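Side-chain contacts in dicer Related Helicase (Caenorhabditis elegans, PDB 6M6Q), which probably acts as an ATP-hydrolysing, RNA-binding helicase of the RIG-I-like receptor family in RNA interference, this chain being its N-terminal domain: residues I6-Y11 and V140-D145; D81-K86 and T105-H110; W289-I294 and E319-E324. One frame throughout, in Å; residues are numbered along the deposited sequence.

Contact 1 (I6-Y11 and V140-D145); sequences IRLEDY and VMFNYD
F142 reaches from the C-terminal turn of helix 131-144 against I6, L8 and Y11 of the N-terminal loop. The arrangement is a T-shaped aromatic pair, set where that loop lies on this all-helical domain. F142 CG is anti to the backbone N (chi1 177°), which sends the ring out from the helix toward the loop. At the base, F142 CB meets L8 CD1 at 4.2 Å. Further out, L8 CA lies over one ring face, 4.3 Å from the centroid and 26° off the normal, a CH-pi contact. The ring edge at CE2 faces the I6 carbonyl, whose O is 3.4 Å away near the ring plane. At the tip, F142 CE1 comes to 3.6 Å from Y11 CG, and CZ meets Y11 CD1 and CB. The F142 edge thus points at the Y11 face, the F142 and Y11 ring planes standing at 80° with centroids 5.2 Å apart. Y149 of helix 146-152 adds a second edge-to-face ring partner. Since F142 contributes more than half of the surface buried here, an alanine in its place would probably open a gap beneath the loop and leave the Y11 face without its ring partner. Beside the ring, one water donates to both I6 O (3.0 Å) and N143 OD1 (3.2 Å).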
loop_
_atom_site.group_PDB
_atom_site.type_symbol
_atom_site.label_atom_id
_atom_site.label_comp_id
_atom_site.label_asym_id
_atom_site.label_seq_id
_atom_site.Cartn_x
_atom_site.Cartn_y
_atom_site.Cartn_z
ATOM N N ILE B 6 3.279 -1.006 37.058
ATOM C CA ILE B 6 2.319 0.120 36.855
ATOM C C ILE B 6 1.453 -0.168 35.616
ATOM O O ILE B 6 2.018 -0.417 34.543
ATOM C CB ILE B 6 3.078 1.450 36.728
ATOM C CG1 ILE B 6 3.862 1.767 38.004
ATOM C CG2 ILE B 6 2.129 2.579 36.345
ATOM C CD1 ILE B 6 5.044 2.699 37.793
ATOM N N ARG B 7 0.133 -0.191 35.788
ATOM C CA ARG B 7 -0.842 -0.419 34.694
ATOM C C ARG B 7 -0.954 0.859 33.860
ATOM O O ARG B 7 -0.801 1.958 34.432
ATOM C CB ARG B 7 -2.192 -0.846 35.276
ATOM C CG ARG B 7 -2.239 -2.306 35.712
ATOM C CD ARG B 7 -3.276 -2.595 36.797
ATOM N NE ARG B 7 -4.554 -1.895 36.617
ATOM C CZ ARG B 7 -5.087 -1.031 37.493
ATOM N NH1 ARG B 7 -4.446 -0.726 38.613
ATOM N NH2 ARG B 7 -6.248 -0.454 37.233
ATOM N N LEU B 8 -1.201 0.720 32.556
ATOM C CA LEU B 8 -1.343 1.864 31.611
ATOM C C LEU B 8 -2.453 2.801 32.114
ATOM O O LEU B 8 -2.185 4.003 32.232
ATOM C CB LEU B 8 -1.669 1.340 30.206
ATOM C CG LEU B 8 -1.422 2.321 29.053
ATOM C CD1 LEU B 8 -1.004 1.580 27.807
ATOM C CD2 LEU B 8 -2.650 3.173 28.750
ATOM N N GLU B 9 -3.629 2.252 32.448
ATOM C CA GLU B 9 -4.844 3.049 32.780
ATOM C C GLU B 9 -4.570 3.926 34.014
ATOM O O GLU B 9 -5.248 4.972 34.136
ATOM C CB GLU B 9 -6.064 2.144 32.970
ATOM C CG GLU B 9 -5.868 1.035 33.981
ATOM C CD GLU B 9 -6.814 -0.140 33.789
ATOM O OE1 GLU B 9 -8.051 0.071 33.866
ATOM O OE2 GLU B 9 -6.318 -1.258 33.529
ATOM N N ASP B 10 -3.569 3.564 34.841
ATOM C CA ASP B 10 -3.171 4.302 36.081
ATOM C C ASP B 10 -2.323 5.540 35.720
ATOM O O ASP B 10 -2.519 6.585 36.360
ATOM C CB ASP B 10 -2.399 3.401 37.057
ATOM C CG ASP B 10 -3.175 2.188 37.552
ATOM O OD1 ASP B 10 -2.519 1.194 37.953
ATOM O OD2 ASP B 10 -4.425 2.249 37.554
ATOM N N TYR B 11 -1.401 5.407 34.757
ATOM C CA TYR B 11 -0.371 6.426 34.386
ATOM C C TYR B 11 -1.043 7.763 34.027
ATOM O O TYR B 11 -2.189 7.745 33.577
ATOM C CB TYR B 11 0.476 5.906 33.218
ATOM C CG TYR B 11 1.780 6.629 32.987
ATOM C CD1 TYR B 11 2.932 6.266 33.676
ATOM C CD2 TYR B 11 1.889 7.632 32.031
ATOM C CE1 TYR B 11 4.145 6.900 33.446
ATOM C CE2 TYR B 11 3.090 8.285 31.800
ATOM C CZ TYR B 11 4.225 7.909 32.499
ATOM O OH TYR B 11 5.412 8.547 32.271
ATOM N N VAL B 140 2.289 -2.661 25.056
ATOM C CA VAL B 140 3.567 -3.431 24.949
ATOM C C VAL B 140 4.734 -2.443 25.054
ATOM O O VAL B 140 5.666 -2.697 25.867
ATOM C CB VAL B 140 3.647 -4.272 23.661
ATOM C CG1 VAL B 140 5.093 -4.649 23.305
ATOM C CG2 VAL B 140 2.777 -5.518 23.760
ATOM N N MET B 141 4.648 -1.330 24.322
ATOM C CA MET B 141 5.685 -0.274 24.289
ATOM C C MET B 141 5.813 0.372 25.679
ATOM O O MET B 141 6.965 0.626 26.116
ATOM C CB MET B 141 5.341 0.794 23.240
ATOM C CG MET B 141 5.427 0.288 21.803
ATOM S SD MET B 141 6.992 -0.601 21.414
ATOM C CE MET B 141 8.146 0.765 21.371
ATOM N N PHE B 142 4.683 0.620 26.346
ATOM C CA PHE B 142 4.610 1.239 27.695
ATOM C C PHE B 142 5.387 0.376 28.683
ATOM O O PHE B 142 6.131 0.928 29.484
ATOM C CB PHE B 142 3.152 1.416 28.131
ATOM C CG PHE B 142 2.965 1.972 29.520
ATOM C CD1 PHE B 142 3.094 3.329 29.759
ATOM C CD2 PHE B 142 2.649 1.146 30.588
ATOM C CE1 PHE B 142 2.911 3.846 31.029
ATOM C CE2 PHE B 142 2.499 1.665 31.862
ATOM C CZ PHE B 142 2.619 3.012 32.078
ATOM N N ASN B 143 5.193 -0.939 28.625
ATOM C CA ASN B 143 5.807 -1.913 29.565
ATOM C C ASN B 143 7.301 -2.062 29.243
ATOM O O ASN B 143 8.075 -2.360 30.175
ATOM C CB ASN B 143 5.096 -3.268 29.525
ATOM C CG ASN B 143 3.672 -3.234 30.044
ATOM O OD1 ASN B 143 3.209 -2.227 30.576
ATOM N ND2 ASN B 143 2.972 -4.340 29.897
ATOM N N TYR B 144 7.699 -1.848 27.980
ATOM C CA TYR B 144 9.111 -1.976 27.518
ATOM C C TYR B 144 9.915 -0.759 28.000
ATOM O O TYR B 144 10.936 -0.942 28.655
ATOM C CB TYR B 144 9.209 -2.141 25.990
ATOM C CG TYR B 144 10.614 -1.988 25.452
ATOM C CD1 TYR B 144 11.585 -2.957 25.677
ATOM C CD2 TYR B 144 10.995 -0.846 24.757
ATOM C CE1 TYR B 144 12.888 -2.789 25.238
ATOM C CE2 TYR B 144 12.294 -0.670 24.294
ATOM C CZ TYR B 144 13.250 -1.637 24.556
ATOM O OH TYR B 144 14.534 -1.489 24.114
ATOM N N ASP B 145 9.479 0.440 27.633
ATOM C CA ASP B 145 10.200 1.716 27.894
ATOM C C ASP B 145 9.178 2.860 27.945
ATOM O O ASP B 145 8.533 3.149 26.893
ATOM C CB ASP B 145 11.277 1.975 26.837
ATOM C CG ASP B 145 12.174 3.156 27.135
ATOM O OD1 ASP B 145 13.112 2.989 27.908
ATOM O OD2 ASP B 145 11.947 4.209 26.563
HETATM O O HOH W 1 0.665 -2.283 32.590
#

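Contact 2 (D81-K86 and T105-H110); sequences DPDMIK and TLRHAH
R107 CG stands anti to the backbone N (chi1 -171°), and the chain then bends at chi2 and chi3, which swings its guanidinium across to two aspartates at the start of helix 82-87. D81 meets it with CG likewise anti to the backbone N (chi1 177°). The result is a salt-bridge network in which NH1 pairs with D83 and NH2 with D81. R107 NH1 lies 2.7 Å from D83 OD2, which sits at the guanidinium edge near its plane, although the carboxylate is turned almost perpendicular to that plane. R107 NH2 donates to D81 OD2 at 3.1 Å; this bond is bent, and it reaches the oxygen on its syn side from out of the carboxylate plane. The other oxygen of D81 serves a different purpose. D81 is the N-cap of helix 82-87: OD1 uses its anti lone pair to accept from M84 N at 3.0 Å, with an N-H...O angle of 162°, and takes a weak second bond from D83 N. One carboxylate thus joins the first turn of the short helix to the long helix 94-127, and the nearby arginine would probably help keep it ionised. The nearest CA pairs, D81 with H108 and M84 with T105, show that the two helices run in opposite senses here. R107 NH2 has a further acceptor in Q111 OE1, one turn along its own helix. At the other end of the contact M84 brings CE to 3.5 Å from T105 OG1, a hydroxyl already hydrogen-bonded to E101 O.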
loop_
_atom_site.group_PDB
_atom_site.type_symbol
_atom_site.label_atom_id
_atom_site.label_comp_id
_atom_site.label_asym_id
_atom_site.label_seq_id
_atom_site.Cartn_x
_atom_site.Cartn_y
_atom_site.Cartn_z
ATOM N N ASP B 81 21.833 -27.924 1.861
ATOM C CA ASP B 81 21.212 -27.400 0.614
ATOM C C ASP B 81 21.519 -28.362 -0.534
ATOM O O ASP B 81 22.661 -28.765 -0.713
ATOM C CB ASP B 81 21.684 -25.984 0.314
ATOM C CG ASP B 81 21.142 -25.438 -0.989
ATOM O OD1 ASP B 81 21.794 -25.647 -2.009
ATOM O OD2 ASP B 81 20.028 -24.888 -0.971
ATOM N N PRO B 82 20.523 -28.762 -1.360
ATOM C CA PRO B 82 20.769 -29.726 -2.436
ATOM C C PRO B 82 21.842 -29.275 -3.450
ATOM O O PRO B 82 22.619 -30.107 -3.867
ATOM C CB PRO B 82 19.407 -29.862 -3.126
ATOM C CG PRO B 82 18.414 -29.445 -2.066
ATOM C CD PRO B 82 19.114 -28.358 -1.279
ATOM N N ASP B 83 21.858 -27.991 -3.821
ATOM C CA ASP B 83 22.852 -27.435 -4.773
ATOM C C ASP B 83 24.233 -27.388 -4.099
ATOM O O ASP B 83 25.185 -27.823 -4.744
ATOM C CB ASP B 83 22.433 -26.075 -5.303
ATOM C CG ASP B 83 21.182 -26.135 -6.144
ATOM O OD1 ASP B 83 21.242 -26.734 -7.219
ATOM O OD2 ASP B 83 20.156 -25.573 -5.712
ATOM N N MET B 84 24.323 -26.963 -2.828
ATOM C CA MET B 84 25.598 -26.978 -2.059
ATOM C C MET B 84 26.202 -28.382 -2.105
ATOM O O MET B 84 27.423 -28.484 -2.390
ATOM C CB MET B 84 25.409 -26.571 -0.597
ATOM C CG MET B 84 26.728 -26.431 0.192
ATOM S SD MET B 84 27.912 -25.290 -0.608
ATOM C CE MET B 84 27.433 -23.720 0.103
ATOM N N ILE B 85 25.397 -29.413 -1.831
ATOM C CA ILE B 85 25.875 -30.821 -1.751
ATOM C C ILE B 85 26.379 -31.229 -3.132
ATOM O O ILE B 85 27.448 -31.887 -3.191
ATOM C CB ILE B 85 24.776 -31.771 -1.223
ATOM C CG1 ILE B 85 24.457 -31.485 0.250
ATOM C CG2 ILE B 85 25.144 -33.244 -1.449
ATOM C CD1 ILE B 85 23.067 -31.901 0.660
ATOM N N LYS B 86 25.711 -30.769 -4.201
ATOM C CA LYS B 86 26.071 -31.138 -5.603
ATOM C C LYS B 86 27.415 -30.489 -5.975
ATOM O O LYS B 86 28.250 -31.181 -6.567
ATOM C CB LYS B 86 24.969 -30.735 -6.583
ATOM C CG LYS B 86 23.790 -31.686 -6.656
ATOM C CD LYS B 86 22.727 -31.185 -7.576
ATOM C CE LYS B 86 21.383 -31.832 -7.352
ATOM N NZ LYS B 86 20.332 -31.126 -8.118
ATOM N N THR B 105 25.564 -19.844 -0.652
ATOM C CA THR B 105 25.453 -19.294 0.725
ATOM C C THR B 105 24.675 -17.968 0.719
ATOM O O THR B 105 23.775 -17.812 1.578
ATOM C CB THR B 105 26.831 -19.153 1.362
ATOM O OG1 THR B 105 27.429 -20.440 1.262
ATOM C CG2 THR B 105 26.775 -18.730 2.814
ATOM N N LEU B 106 24.988 -17.054 -0.200
ATOM C CA LEU B 106 24.279 -15.745 -0.331
ATOM C C LEU B 106 22.820 -15.985 -0.720
ATOM O O LEU B 106 21.964 -15.386 -0.095
ATOM C CB LEU B 106 24.966 -14.856 -1.371
ATOM C CG LEU B 106 26.336 -14.311 -0.975
ATOM C CD1 LEU B 106 27.094 -13.821 -2.202
ATOM C CD2 LEU B 106 26.215 -13.207 0.067
ATOM N N ARG B 107 22.551 -16.851 -1.698
ATOM C CA ARG B 107 21.170 -17.189 -2.146
ATOM C C ARG B 107 20.380 -17.734 -0.941
ATOM O O ARG B 107 19.200 -17.437 -0.811
ATOM C CB ARG B 107 21.233 -18.211 -3.291
ATOM C CG ARG B 107 19.907 -18.490 -3.995
ATOM C CD ARG B 107 19.233 -19.804 -3.591
ATOM N NE ARG B 107 19.798 -20.992 -4.234
ATOM C CZ ARG B 107 19.662 -22.241 -3.774
ATOM N NH1 ARG B 107 20.215 -23.257 -4.416
ATOM N NH2 ARG B 107 18.987 -22.469 -2.660
ATOM N N HIS B 108 21.042 -18.504 -0.092
ATOM C CA HIS B 108 20.421 -19.222 1.037
ATOM C C HIS B 108 19.948 -18.202 2.066
ATOM O O HIS B 108 18.829 -18.359 2.591
ATOM C CB HIS B 108 21.408 -20.235 1.609
ATOM C CG HIS B 108 20.885 -21.006 2.763
ATOM N ND1 HIS B 108 21.164 -20.654 4.084
ATOM C CD2 HIS B 108 20.131 -22.118 2.810
ATOM C CE1 HIS B 108 20.581 -21.511 4.890
ATOM N NE2 HIS B 108 19.930 -22.416 4.131
ATOM N N ALA B 109 20.782 -17.212 2.374
ATOM C CA ALA B 109 20.482 -16.156 3.366
ATOM C C ALA B 109 19.348 -15.298 2.818
ATOM O O ALA B 109 18.393 -15.038 3.547
ATOM C CB ALA B 109 21.708 -15.334 3.653
ATOM N N HIS B 110 19.451 -14.909 1.551
ATOM C CA HIS B 110 18.460 -14.056 0.865
ATOM C C HIS B 110 17.083 -14.719 0.930
ATOM O O HIS B 110 16.144 -14.056 1.344
ATOM C CB HIS B 110 18.901 -13.758 -0.556
ATOM C CG HIS B 110 17.919 -12.938 -1.309
ATOM N ND1 HIS B 110 17.804 -11.575 -1.120
ATOM C CD2 HIS B 110 17.007 -13.277 -2.250
ATOM C CE1 HIS B 110 16.855 -11.114 -1.899
ATOM N NE2 HIS B 110 16.344 -12.144 -2.598
#

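Contact 3 (W289-I294 and E319-E324); sequences WYYGFI and EEREKE
R321 NE lies over the face of the Y291 ring, with Y291 CD1 the nearest of three ring carbons, at 3.4 Å. No hydrogen bond or salt bridge crosses between the segments; across them the arginine touches through its CD methylene and its flat guanidinium. R321 CD stands above the ring centre, 3.7 Å from the Y291 centroid and 10° off the normal, which makes it a CH-pi contact. From there the chain bends at chi3 (-47°) and lays the guanidinium along the CD1-CE1 side of the ring. The two planes are 19° apart, close to parallel, and R321 NH2 ends 3.4 Å from Y291 CE1. On the opposite face of the Y291 ring lies CD1 of Y290, its neighbour in the chain, 3.6 Å above the plane and toward the rim. This is a helix-to-helix contact in which two long side chains share the span. The closest CA atoms, those of Y291 and R321, are 9.5 Å apart, so helix 288-295 and the C-terminal helix 314-333 are bridged by the side chains of Y291 and R321, the backbones staying apart. I294, one turn after Y290, adds a lighter apolar contact: its CD1 touches R321 NH1 at 4.1 Å, obliquely to the guanidinium. The other side of helix 288-295 faces the domain interior, where W289 meets the ring of F275 edge-to-face and F293 rests on I199 and L203 of helix 196-204. On helix 314-333, K323 NZ forms a salt bridge with E319 OE2 at 3.3 Å, one turn back.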
loop_
_atom_site.group_PDB
_atom_site.type_symbol
_atom_site.label_atom_id
_atom_site.label_comp_id
_atom_site.label_asym_id
_atom_site.label_seq_id
_atom_site.Cartn_x
_atom_site.Cartn_y
_atom_site.Cartn_z
ATOM N N TRP B 289 12.171 23.483 6.761
ATOM C CA TRP B 289 12.545 22.065 6.995
ATOM C C TRP B 289 11.796 21.158 6.013
ATOM O O TRP B 289 12.436 20.211 5.480
ATOM C CB TRP B 289 12.325 21.648 8.452
ATOM C CG TRP B 289 10.904 21.585 8.918
ATOM C CD1 TRP B 289 10.270 22.502 9.700
ATOM C CD2 TRP B 289 9.990 20.480 8.781
ATOM N NE1 TRP B 289 9.015 22.065 10.031
ATOM C CE2 TRP B 289 8.811 20.834 9.470
ATOM C CE3 TRP B 289 10.040 19.238 8.136
ATOM C CZ2 TRP B 289 7.697 19.998 9.517
ATOM C CZ3 TRP B 289 8.940 18.413 8.187
ATOM C CH2 TRP B 289 7.783 18.794 8.862
ATOM N N TYR B 290 10.512 21.445 5.763
ATOM C CA TYR B 290 9.633 20.648 4.871
ATOM C C TYR B 290 10.124 20.783 3.427
ATOM O O TYR B 290 10.289 19.751 2.762
ATOM C CB TYR B 290 8.162 21.048 5.034
ATOM C CG TYR B 290 7.249 20.432 4.002
ATOM C CD1 TYR B 290 6.764 21.179 2.935
ATOM C CD2 TYR B 290 7.009 19.073 3.996
ATOM C CE1 TYR B 290 5.984 20.605 1.946
ATOM C CE2 TYR B 290 6.228 18.482 3.016
ATOM C CZ TYR B 290 5.709 19.251 1.989
ATOM O OH TYR B 290 4.942 18.676 1.016
ATOM N N TYR B 291 10.375 22.010 2.963
ATOM C CA TYR B 291 10.855 22.283 1.584
ATOM C C TYR B 291 12.302 21.785 1.461
ATOM O O TYR B 291 12.683 21.367 0.368
ATOM C CB TYR B 291 10.656 23.764 1.220
ATOM C CG TYR B 291 9.210 24.193 1.177
ATOM C CD1 TYR B 291 8.279 23.482 0.434
ATOM C CD2 TYR B 291 8.750 25.282 1.909
ATOM C CE1 TYR B 291 6.937 23.834 0.419
ATOM C CE2 TYR B 291 7.409 25.645 1.908
ATOM C CZ TYR B 291 6.498 24.915 1.161
ATOM O OH TYR B 291 5.176 25.263 1.134
ATOM N N GLY B 292 13.055 21.776 2.564
ATOM C CA GLY B 292 14.413 21.192 2.643
ATOM C C GLY B 292 14.406 19.685 2.406
ATOM O O GLY B 292 15.344 19.179 1.765
ATOM N N PHE B 293 13.392 18.998 2.931
ATOM C CA PHE B 293 13.151 17.539 2.756
ATOM C C PHE B 293 12.836 17.250 1.280
ATOM O O PHE B 293 13.382 16.262 0.728
ATOM C CB PHE B 293 12.012 17.059 3.669
ATOM C CG PHE B 293 12.438 16.235 4.863
ATOM C CD1 PHE B 293 12.857 16.841 6.041
ATOM C CD2 PHE B 293 12.371 14.847 4.830
ATOM C CE1 PHE B 293 13.250 16.079 7.133
ATOM C CE2 PHE B 293 12.761 14.090 5.928
ATOM C CZ PHE B 293 13.197 14.709 7.077
ATOM N N ILE B 294 11.992 18.090 0.661
ATOM C CA ILE B 294 11.563 17.972 -0.768
ATOM C C ILE B 294 12.803 18.085 -1.662
ATOM O O ILE B 294 12.923 17.281 -2.622
ATOM C CB ILE B 294 10.505 19.039 -1.121
ATOM C CG1 ILE B 294 9.206 18.823 -0.349
ATOM C CG2 ILE B 294 10.256 19.096 -2.627
ATOM C CD1 ILE B 294 8.182 19.904 -0.583
ATOM N N GLU B 319 8.531 24.800 -8.824
ATOM C CA GLU B 319 8.855 25.847 -9.834
ATOM C C GLU B 319 8.241 27.187 -9.395
ATOM O O GLU B 319 8.952 28.210 -9.488
ATOM C CB GLU B 319 8.425 25.427 -11.247
ATOM C CG GLU B 319 8.706 26.488 -12.322
ATOM C CD GLU B 319 10.170 26.734 -12.729
ATOM O OE1 GLU B 319 11.002 27.041 -11.843
ATOM O OE2 GLU B 319 10.465 26.673 -13.945
ATOM N N GLU B 320 6.985 27.205 -8.946
ATOM C CA GLU B 320 6.371 28.420 -8.340
ATOM C C GLU B 320 7.341 28.980 -7.309
ATOM O O GLU B 320 7.874 30.084 -7.513
ATOM C CB GLU B 320 5.058 28.098 -7.643
ATOM C CG GLU B 320 3.851 28.262 -8.537
ATOM C CD GLU B 320 2.637 27.458 -8.101
ATOM O OE1 GLU B 320 2.167 27.667 -6.957
ATOM O OE2 GLU B 320 2.159 26.624 -8.907
ATOM N N ARG B 321 7.636 28.184 -6.295
ATOM C CA ARG B 321 8.451 28.607 -5.137
ATOM C C ARG B 321 9.763 29.226 -5.630
ATOM O O ARG B 321 10.232 30.150 -4.967
ATOM C CB ARG B 321 8.708 27.430 -4.202
ATOM C CG ARG B 321 7.644 27.256 -3.131
ATOM C CD ARG B 321 8.128 26.340 -2.023
ATOM N NE ARG B 321 8.759 25.110 -2.507
ATOM C CZ ARG B 321 8.100 24.013 -2.907
ATOM N NH1 ARG B 321 8.777 22.952 -3.317
ATOM N NH2 ARG B 321 6.772 23.991 -2.933
ATOM N N GLU B 322 10.304 28.767 -6.768
ATOM C CA GLU B 322 11.611 29.240 -7.316
ATOM C C GLU B 322 11.405 30.456 -8.235
ATOM O O GLU B 322 12.377 31.220 -8.404
ATOM C CB GLU B 322 12.354 28.113 -8.043
ATOM C CG GLU B 322 12.833 26.994 -7.112
ATOM C CD GLU B 322 13.547 27.440 -5.835
ATOM O OE1 GLU B 322 14.618 28.069 -5.944
ATOM O OE2 GLU B 322 13.047 27.126 -4.729
ATOM N N LYS B 323 10.199 30.651 -8.778
ATOM C CA LYS B 323 9.814 31.904 -9.490
ATOM C C LYS B 323 9.827 33.063 -8.491
ATOM O O LYS B 323 10.529 34.063 -8.756
ATOM C CB LYS B 323 8.436 31.787 -10.151
ATOM C CG LYS B 323 8.456 31.627 -11.661
ATOM C CD LYS B 323 8.845 30.238 -12.114
ATOM C CE LYS B 323 8.686 30.048 -13.609
ATOM N NZ LYS B 323 7.976 28.794 -13.947
ATOM N N GLU B 324 9.081 32.927 -7.390
ATOM C CA GLU B 324 8.901 33.994 -6.367
ATOM C C GLU B 324 10.251 34.282 -5.700
ATOM O O GLU B 324 10.559 35.460 -5.484
ATOM C CB GLU B 324 7.830 33.600 -5.343
ATOM C CG GLU B 324 6.484 34.295 -5.563
ATOM C CD GLU B 324 6.348 35.694 -4.959
ATOM O OE1 GLU B 324 5.289 36.332 -5.172
ATOM O OE2 GLU B 324 7.294 36.149 -4.279
#

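Overall arrangement
From the N terminus, the chain first passes through 6-11; contact 1 brings this N-terminal loop onto helix 131-144, closing a loop of 128 intervening residues, 74 of them helical. Contact 2 opens and closes within that span, joining short helix 82-87 to long helix 94-127, which is followed in the chain by helix 131-144 of contact 1. Contact 3 follows in series: it opens only after contact 1 has closed, and ties helix 288-295 to the terminal helix 314-333. No two contacts cross or touch. The centres of contacts 1 and 2 are 45 Å apart, and contacts 1 and 3 lie on opposite sides of the chain's centre, 42 Å apart between centres.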